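Local atomic coordinates of phosphate-binding protein PstS (Borrelia burgdorferi, PDB entry 4N13), a protein that binds inorganic phosphate with micromolar affinity as the solute-binding lipoprotein of the PstSACB ABC transporter, which imports phosphate into the cell. Residues Thr100-Glu105 with Asn201-Asn206; Leu89-Ser94 with Tyr220-Asn225. All coordinates share one frame; numbering follows the deposited sequence.

Contact 1: Thr100-Glu105 with Asn201-Asn206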
ATOM      1  N   THR A 100      20.116  -2.559 -10.788  1.00 14.48           N
ATOM      2  CA  THR A 100      18.892  -1.899 -11.228  1.00 12.33           C
ATOM      3  C   THR A 100      17.625  -2.688 -10.911  1.00  9.60           C
ATOM      4  O   THR A 100      16.537  -2.130 -10.929  1.00  9.12           O
ATOM      5  CB  THR A 100      18.925  -1.636 -12.746  1.00 18.51           C
ATOM      6  OG1 THR A 100      18.940  -2.875 -13.454  1.00 22.57           O
ATOM      7  CG2 THR A 100      20.164  -0.855 -13.122  1.00 21.41           C
ATOM      8  N   ASN A 101      17.796  -3.967 -10.608  1.00  8.70           N
ATOM      9  CA  ASN A 101      16.709  -4.904 -10.416  1.00  8.37           C
ATOM     10  C   ASN A 101      16.972  -5.826  -9.244  1.00  8.84           C
ATOM     11  O   ASN A 101      18.123  -6.150  -8.961  1.00 10.60           O
ATOM     12  CB  ASN A 101      16.562  -5.777 -11.663  1.00  9.02           C
ATOM     13  CG  ASN A 101      15.424  -6.778 -11.541  1.00  8.40           C
ATOM     14  OD1 ASN A 101      14.258  -6.402 -11.417  1.00  8.39           O
ATOM     15  ND2 ASN A 101      15.758  -8.068 -11.539  1.00 10.21           N
ATOM     16  N   ILE A 102      15.908  -6.271  -8.588  1.00  8.26           N
ATOM     17  CA  ILE A 102      16.040  -7.216  -7.501  1.00  9.01           C
ATOM     18  C   ILE A 102      14.784  -8.070  -7.462  1.00  8.07           C
ATOM     19  O   ILE A 102      13.693  -7.605  -7.781  1.00  8.64           O
ATOM     20  CB  ILE A 102      16.283  -6.489  -6.154  1.00  9.89           C
ATOM     21  CG1 ILE A 102      16.751  -7.476  -5.089  1.00 11.81           C
ATOM     22  CG2 ILE A 102      15.062  -5.692  -5.729  1.00 10.24           C
ATOM     23  CD1 ILE A 102      17.452  -6.839  -3.971  1.00 13.03           C
ATOM     24  N   THR A 103      14.932  -9.346  -7.117  1.00  8.44           N
ATOM     25  CA  THR A 103      13.762 -10.190  -6.911  1.00  8.96           C
ATOM     26  C   THR A 103      13.175  -9.913  -5.526  1.00  7.45           C
ATOM     27  O   THR A 103      13.884  -9.457  -4.610  1.00  8.99           O
ATOM     28  CB  THR A 103      14.116 -11.677  -6.985  1.00  9.73           C
ATOM     29  OG1 THR A 103      15.088 -11.973  -5.984  1.00 10.43           O
ATOM     30  CG2 THR A 103      14.636 -12.064  -8.360  1.00 11.75           C
ATOM     31  N   GLU A 104      11.895 -10.224  -5.353  1.00  9.06           N
ATOM     32  CA  GLU A 104      11.276 -10.086  -4.043  1.00  9.52           C
ATOM     33  C   GLU A 104      12.011 -10.882  -2.985  1.00 10.03           C
ATOM     34  O   GLU A 104      12.171 -10.418  -1.861  1.00  9.66           O
ATOM     35  CB  GLU A 104       9.814 -10.529  -4.085  1.00 13.28           C
ATOM     36  CG  GLU A 104       8.853  -9.449  -4.563  1.00 14.20           C
ATOM     37  CD  GLU A 104       7.445  -9.932  -4.476  1.00 16.10           C
ATOM     38  OE1 GLU A 104       7.086 -10.718  -5.358  1.00 14.25           O
ATOM     39  OE2 GLU A 104       6.719  -9.542  -3.543  1.00 19.20           O
ATOM     40  N   GLU A 105      12.430 -12.090  -3.339  1.00  9.06           N
ATOM     41  CA  GLU A 105      13.130 -12.944  -2.398  1.00  9.38           C
ATOM     42  C   GLU A 105      14.414 -12.281  -1.904  1.00  8.80           C
ATOM     43  O   GLU A 105      14.688 -12.249  -0.695  1.00 10.02           O
ATOM     44  CB  GLU A 105      13.453 -14.295  -3.017  1.00 10.69           C
ATOM     45  CG  GLU A 105      14.051 -15.273  -2.015  1.00 13.32           C
ATOM     46  CD  GLU A 105      13.023 -16.000  -1.133  1.00 15.90           C
ATOM     47  OE1 GLU A 105      13.440 -16.557  -0.099  1.00 21.19           O
ATOM     48  OE2 GLU A 105      11.811 -16.023  -1.452  1.00 15.20           O
ATOM     49  N   ASN A 201      18.035   6.297  -7.513  1.00  9.44           N
ATOM     50  CA  ASN A 201      17.583   5.267  -8.442  1.00  9.69           C
ATOM     51  C   ASN A 201      16.451   4.446  -7.861  1.00  7.87           C
ATOM     52  O   ASN A 201      16.578   3.950  -6.765  1.00 10.27           O
ATOM     53  CB  ASN A 201      18.729   4.323  -8.809  1.00 12.34           C
ATOM     54  CG  ASN A 201      18.431   3.539 -10.099  1.00 14.74           C
ATOM     55  OD1 ASN A 201      18.286   4.125 -11.169  1.00 18.19           O
ATOM     56  ND2 ASN A 201      18.242   2.242  -9.974  1.00 19.16           N
ATOM     57  N   ILE A 202      15.372   4.280  -8.622  1.00  6.73           N
ATOM     58  CA  ILE A 202      14.264   3.419  -8.239  1.00  6.41           C
ATOM     59  C   ILE A 202      14.492   2.036  -8.832  1.00  6.49           C
ATOM     60  O   ILE A 202      14.678   1.892 -10.040  1.00  7.77           O
ATOM     61  CB  ILE A 202      12.933   3.967  -8.779  1.00  7.13           C
ATOM     62  CG1 ILE A 202      12.657   5.361  -8.203  1.00  8.24           C
ATOM     63  CG2 ILE A 202      11.792   3.005  -8.441  1.00  8.31           C
ATOM     64  CD1 ILE A 202      11.600   6.144  -8.931  1.00 10.42           C
ATOM     65  N   LEU A 203      14.460   1.010  -7.994  1.00  6.13           N
ATOM     66  CA  LEU A 203      14.666  -0.354  -8.443  1.00  6.06           C
ATOM     67  C   LEU A 203      13.435  -0.923  -9.126  1.00  5.97           C
ATOM     68  O   LEU A 203      12.300  -0.688  -8.703  1.00  7.22           O
ATOM     69  CB  LEU A 203      15.001  -1.263  -7.260  1.00  6.69           C
ATOM     70  CG  LEU A 203      16.328  -1.019  -6.570  1.00  8.09           C
ATOM     71  CD1 LEU A 203      16.466  -1.904  -5.352  1.00  9.91           C
ATOM     72  CD2 LEU A 203      17.513  -1.187  -7.516  1.00 12.18           C
ATOM     73  N   SER A 204      13.653  -1.733 -10.148  1.00  6.18           N
ATOM     74  CA  SER A 204      12.610  -2.670 -10.562  1.00  6.59           C
ATOM     75  C   SER A 204      12.611  -3.860  -9.615  1.00  6.34           C
ATOM     76  O   SER A 204      13.651  -4.214  -9.024  1.00  6.64           O
ATOM     77  CB  SER A 204      12.796  -3.115 -12.022  1.00  7.66           C
ATOM     78  OG  SER A 204      14.023  -3.783 -12.246  1.00  8.23           O
ATOM     79  N   VAL A 205      11.433  -4.449  -9.440  1.00  5.84           N
ATOM     80  CA  VAL A 205      11.248  -5.605  -8.568  1.00  5.76           C
ATOM     81  C   VAL A 205      10.683  -6.725  -9.432  1.00  6.17           C
ATOM     82  O   VAL A 205       9.673  -6.549 -10.122  1.00  6.72           O
ATOM     83  CB  VAL A 205      10.292  -5.275  -7.400  1.00  7.98           C
ATOM     84  CG1 VAL A 205      10.062  -6.498  -6.519  1.00  9.23           C
ATOM     85  CG2 VAL A 205      10.858  -4.144  -6.568  1.00  8.99           C
ATOM     86  N   ASN A 206      11.364  -7.861  -9.458  1.00  6.60           N
ATOM     87  CA  ASN A 206      10.985  -8.973 -10.347  1.00  6.74           C
ATOM     88  C   ASN A 206      10.906  -8.445 -11.787  1.00  6.95           C
ATOM     89  O   ASN A 206       9.959  -8.754 -12.516  1.00  7.60           O
ATOM     90  CB  ASN A 206       9.645  -9.616  -9.973  1.00  6.80           C
ATOM     91  CG  ASN A 206       9.569 -10.059  -8.548  1.00  8.11           C
ATOM     92  OD1 ASN A 206      10.565 -10.390  -7.917  1.00  8.71           O
ATOM     93  ND2 ASN A 206       8.349 -10.159  -8.056  1.00 12.43           N
TER
HETATM   94  O   HOH W   1      16.387   0.447 -11.654  1.00 12.80           O
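Asn206 reaches Glu104 because its CG lies beside its own backbone N, anti to the carbonyl carbon (chi1 -54°). From there its amide serves two groups of Glu104 at once. OD1 of Asn206 accepts the backbone N-H of Glu104, with Glu104 N at 2.9 Å. ND2 of Asn206 donates to Glu104 OE1 at 3.0 Å. OE1 lies almost in the plane of the Asn206 amide, while the carboxylate is turned 58° against it. ND2 comes to OE1 on its anti side, well out of the carboxylate plane. The two bonds fix the rotation of the amide. The aliphatic part of the Glu104 side chain crosses Val205 at about a right angle, with CG of Glu104 3.7 Å from CG1 of Val205.

A second polar pair sits on the sheet face shared by Asn101 and Ser204. With CG anti to its backbone N (chi1 -179°), Asn101 turns its amide oxygen over to Ser204, whose OG donates to Asn101 OD1 at 2.8 Å. The same OD1 also accepts from Ser207 N, just past the strand. Ile102 points to the other face, with Val205, and CG2 of Ile102 meets CD1 of Leu203 at 4.1 Å.

Between these side chains the backbones pair in parallel. Ser204 N donates to Thr100 O, Ile102 N to Ser204 O at 3.1 Å, and Asn206 N to Ile102 O at 2.9 Å. A water donates to Thr100 O and Ile202 O and accepts from Asn201 ND2. It continues the link where direct pairing stops.

Thr103 is the N-cap of helix 104-111, with its OG1 bonded to Asn106 N. The whole is a short parallel strand pair that runs straight into a capped helix. It adds an edge strand to the mixed sheet of this periplasmic-binding-protein fold, away from the probable phosphate site.

Contact 2: Leu89-Ser94 with Tyr220-Asn225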
ATOM      1  N   LEU A  89       4.505   0.963  -2.740  1.00  6.63           N
ATOM      2  CA  LEU A  89       5.811   1.418  -2.247  1.00  7.63           C
ATOM      3  C   LEU A  89       6.881   1.019  -3.234  1.00  7.07           C
ATOM      4  O   LEU A  89       6.756  -0.000  -3.932  1.00  8.16           O
ATOM      5  CB  LEU A  89       6.132   0.835  -0.873  1.00  9.47           C
ATOM      6  CG  LEU A  89       5.133   1.277   0.191  1.00 12.26           C
ATOM      7  CD1 LEU A  89       4.004   0.245   0.342  1.00 15.46           C
ATOM      8  CD2 LEU A  89       5.857   1.568   1.475  1.00 16.99           C
ATOM      9  N   ILE A  90       7.941   1.816  -3.258  1.00  5.59           N
ATOM     10  CA  ILE A  90       9.046   1.617  -4.173  1.00  4.88           C
ATOM     11  C   ILE A  90      10.351   1.685  -3.390  1.00  4.72           C
ATOM     12  O   ILE A  90      10.418   2.266  -2.303  1.00  5.95           O
ATOM     13  CB  ILE A  90       9.021   2.679  -5.298  1.00  6.44           C
ATOM     14  CG1 ILE A  90       9.331   4.074  -4.760  1.00  6.55           C
ATOM     15  CG2 ILE A  90       7.656   2.654  -5.967  1.00  8.76           C
ATOM     16  CD1 ILE A  90       9.291   5.186  -5.813  1.00  9.09           C
ATOM     17  N   PHE A  91      11.359   1.031  -3.932  1.00  5.27           N
ATOM     18  CA  PHE A  91      12.674   0.962  -3.319  1.00  5.65           C
ATOM     19  C   PHE A  91      13.657   1.848  -4.072  1.00  5.09           C
ATOM     20  O   PHE A  91      13.762   1.782  -5.305  1.00  6.84           O
ATOM     21  CB  PHE A  91      13.136  -0.487  -3.260  1.00  6.19           C
ATOM     22  CG  PHE A  91      12.452  -1.244  -2.158  1.00  7.71           C
ATOM     23  CD1 PHE A  91      13.056  -1.353  -0.918  1.00  8.43           C
ATOM     24  CD2 PHE A  91      11.175  -1.741  -2.309  1.00 10.38           C
ATOM     25  CE1 PHE A  91      12.425  -2.002   0.141  1.00 10.81           C
ATOM     26  CE2 PHE A  91      10.533  -2.389  -1.236  1.00 11.81           C
ATOM     27  CZ  PHE A  91      11.182  -2.517  -0.037  1.00 10.68           C
ATOM     28  N   ILE A  92      14.354   2.681  -3.322  1.00  5.94           N
ATOM     29  CA  ILE A  92      15.316   3.615  -3.873  1.00  6.38           C
ATOM     30  C   ILE A  92      16.698   3.317  -3.320  1.00  6.48           C
ATOM     31  O   ILE A  92      16.849   2.844  -2.180  1.00  7.29           O
ATOM     32  CB  ILE A  92      14.947   5.087  -3.596  1.00  7.33           C
ATOM     33  CG1 ILE A  92      14.704   5.353  -2.117  1.00  8.66           C
ATOM     34  CG2 ILE A  92      13.700   5.458  -4.409  1.00  8.42           C
ATOM     35  CD1 ILE A  92      14.650   6.821  -1.779  1.00  9.14           C
ATOM     36  N   THR A  93      17.714   3.573  -4.145  1.00  6.78           N
ATOM     37  CA  THR A  93      19.084   3.360  -3.725  1.00  7.34           C
ATOM     38  C   THR A  93      19.928   4.560  -4.049  1.00  7.76           C
ATOM     39  O   THR A  93      19.597   5.398  -4.899  1.00  7.55           O
ATOM     40  CB  THR A  93      19.732   2.112  -4.380  1.00  9.95           C
ATOM     41  OG1 THR A  93      20.007   2.363  -5.753  1.00 12.01           O
ATOM     42  CG2 THR A  93      18.859   0.886  -4.248  1.00 10.48           C
ATOM     43  N   SER A  94      21.078   4.622  -3.396  1.00  7.18           N
ATOM     44  CA  SER A  94      22.074   5.594  -3.811  1.00  9.14           C
ATOM     45  C   SER A  94      22.584   5.272  -5.225  1.00 10.48           C
ATOM     46  O   SER A  94      22.503   4.142  -5.674  1.00 11.90           O
ATOM     47  CB  SER A  94      23.181   5.675  -2.784  1.00 12.45           C
ATOM     48  OG  SER A  94      23.680   4.408  -2.504  1.00 12.51           O
ATOM     49  N   TYR A 220       3.599  -5.606 -10.635  1.00  7.37           N
ATOM     50  CA  TYR A 220       4.411  -4.978  -9.608  1.00  7.78           C
ATOM     51  C   TYR A 220       3.808  -5.347  -8.279  1.00  8.35           C
ATOM     52  O   TYR A 220       2.633  -5.082  -8.025  1.00  9.30           O
ATOM     53  CB  TYR A 220       4.442  -3.477  -9.744  1.00  8.48           C
ATOM     54  CG  TYR A 220       5.388  -2.876  -8.724  1.00  7.63           C
ATOM     55  CD1 TYR A 220       6.755  -2.903  -8.927  1.00  7.71           C
ATOM     56  CD2 TYR A 220       4.922  -2.333  -7.542  1.00  7.14           C
ATOM     57  CE1 TYR A 220       7.620  -2.373  -8.005  1.00  7.84           C
ATOM     58  CE2 TYR A 220       5.782  -1.787  -6.602  1.00  8.09           C
ATOM     59  CZ  TYR A 220       7.141  -1.824  -6.844  1.00  7.29           C
ATOM     60  OH  TYR A 220       8.046  -1.300  -5.958  1.00  8.42           O
ATOM     61  N   THR A 221       4.619  -5.955  -7.425  1.00  8.53           N
ATOM     62  CA  THR A 221       4.110  -6.685  -6.284  1.00  9.01           C
ATOM     63  C   THR A 221       4.061  -5.909  -4.956  1.00  9.86           C
ATOM     64  O   THR A 221       3.401  -6.333  -4.013  1.00 11.44           O
ATOM     65  CB  THR A 221       4.928  -7.980  -6.077  1.00 11.28           C
ATOM     66  OG1 THR A 221       6.325  -7.654  -6.024  1.00 13.30           O
ATOM     67  CG2 THR A 221       4.666  -8.966  -7.214  1.00 11.49           C
ATOM     68  N   ILE A 222       4.758  -4.785  -4.870  1.00  8.26           N
ATOM     69  CA  ILE A 222       4.902  -4.084  -3.588  1.00  7.73           C
ATOM     70  C   ILE A 222       3.809  -3.027  -3.407  1.00  7.71           C
ATOM     71  O   ILE A 222       4.028  -1.836  -3.588  1.00  7.84           O
ATOM     72  CB  ILE A 222       6.307  -3.442  -3.423  1.00 10.97           C
ATOM     73  CG1 ILE A 222       7.422  -4.356  -3.930  1.00 13.45           C
ATOM     74  CG2 ILE A 222       6.529  -3.063  -1.965  1.00 13.08           C
ATOM     75  CD1 ILE A 222       7.518  -5.655  -3.221  1.00 15.34           C
ATOM     76  N   LYS A 223       2.606  -3.482  -3.104  1.00  7.39           N
ATOM     77  CA  LYS A 223       1.492  -2.576  -2.878  1.00  7.67           C
ATOM     78  C   LYS A 223       0.423  -3.255  -2.073  1.00  8.02           C
ATOM     79  O   LYS A 223       0.279  -4.470  -2.128  1.00  9.68           O
ATOM     80  CB  LYS A 223       0.887  -2.059  -4.192  1.00  8.63           C
ATOM     81  CG  LYS A 223       0.008  -3.047  -4.970  1.00 10.97           C
ATOM     82  CD  LYS A 223       0.781  -4.022  -5.803  1.00 14.04           C
ATOM     83  CE  LYS A 223      -0.135  -4.860  -6.705  1.00 15.63           C
ATOM     84  NZ  LYS A 223      -0.972  -5.802  -5.889  1.00 18.79           N
ATOM     85  N   ARG A 224      -0.325  -2.451  -1.327  1.00  7.84           N
ATOM     86  CA  ARG A 224      -1.585  -2.881  -0.752  1.00  8.29           C
ATOM     87  C   ARG A 224      -2.697  -2.544  -1.723  1.00  7.68           C
ATOM     88  O   ARG A 224      -2.725  -1.469  -2.322  1.00  8.65           O
ATOM     89  CB  ARG A 224      -1.834  -2.173   0.569  1.00 11.23           C
ATOM     90  CG  ARG A 224      -0.820  -2.499   1.653  1.00 15.41           C
ATOM     91  CD  ARG A 224      -1.481  -2.316   2.975  1.00 18.90           C
ATOM     92  NE  ARG A 224      -0.643  -2.462   4.162  1.00 18.71           N
ATOM     93  CZ  ARG A 224      -0.506  -3.579   4.877  1.00 19.04           C
ATOM     94  NH1 ARG A 224      -1.060  -4.720   4.486  1.00 21.22           N
ATOM     95  NH2 ARG A 224       0.203  -3.558   5.990  1.00 19.40           N
ATOM     96  N   ASN A 225      -3.615  -3.479  -1.871  1.00  8.68           N
ATOM     97  CA  ASN A 225      -4.806  -3.290  -2.688  1.00  9.31           C
ATOM     98  C   ASN A 225      -5.941  -2.820  -1.782  1.00  9.69           C
ATOM     99  O   ASN A 225      -6.321  -3.524  -0.841  1.00 11.91           O
ATOM    100  CB  ASN A 225      -5.193  -4.619  -3.353  1.00 10.42           C
ATOM    101  CG  ASN A 225      -4.225  -5.064  -4.450  1.00 14.97           C
ATOM    102  OD1 ASN A 225      -3.226  -4.433  -4.708  1.00 13.98           O
ATOM    103  ND2 ASN A 225      -4.556  -6.170  -5.113  1.00 19.50           N
TER
HETATM  104  O   HOH W   2      10.766  -0.290  -6.369  1.00  7.60           O
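The carbonyl oxygen of Leu89 takes a short bond from the phenol of Tyr220, with Tyr220 OH 2.7 Å from Leu89 O. The donor lies in the carbonyl plane, on a lone pair, and the oxygen in turn lies in the plane of the ring, at its edge. CG of Tyr220 is anti to the backbone N (chi1 -175°), which carries the ring out to the strand. The phenol oxygen has a second partner: a water donates to Tyr220 OH at 2.9 Å and accepts the N-H of Phe91 at 2.8 Å. The hydroxyl thus joins a carbonyl directly and an amide through water, two residues apart on the same strand. Tyr220 OH also lies 3.6 Å from Ile90 CA, and the side chains of Ile90 and Tyr220 cross at about a right angle.

Beside this pair, Leu89 N donates to Ile222 O at 3.0 Å. The bond is nearly straight, 172° at the hydrogen. Ile222 is the centre of an inverse gamma turn, closed by a weak bond from Lys223 N to Thr221 O. The turn leads into strand 223-230.

The side chain of Ile222 points toward strand 80-93. Its CG2 touches Leu89 CB and, near the plane of the ring, the edge of Phe91 at CE2, each at 4.1 Å. Leu107 and Leu111 of helix 104-111 also pack on Phe91.

Leu89 also touches Ser139, a phosphate-binding residue by similarity, so the contact lies close to the probable ligand site. Strands 80-93 and 223-230 come together here, consistent with the two-strand connection between the lobes of class II binding proteins. Every residue that touches is buried. The chemistry implies that backbone polar groups of Leu89 and Phe91, inside an apolar setting, are satisfied by a turn, a phenol and one bridging water rather than by regular strand pairing alone.

Contacts 1 and 2 meet in one mixed sheet. Strand 201-205 pairs with 101-102 in contact 1 and, antiparallel, with strand 80-93 of contact 2. Probable backbone bonds join Asn201 O to Thr93 N and Leu203 N to Phe91 O. Contact 1 is partly buried, away from the probable phosphate site. It relies on parallel backbone pairing. Amide and carboxylate groups of partly exposed side chains bond there, with the hydroxyl of buried Ser204. Contact 2 is fully buried, nearer the centre of the chain and the probable ligand site. It has one direct backbone bond, a phenol, a water and apolar packing. Helix 104-111 links them: it begins in contact 1 and packs on Phe91 in contact 2.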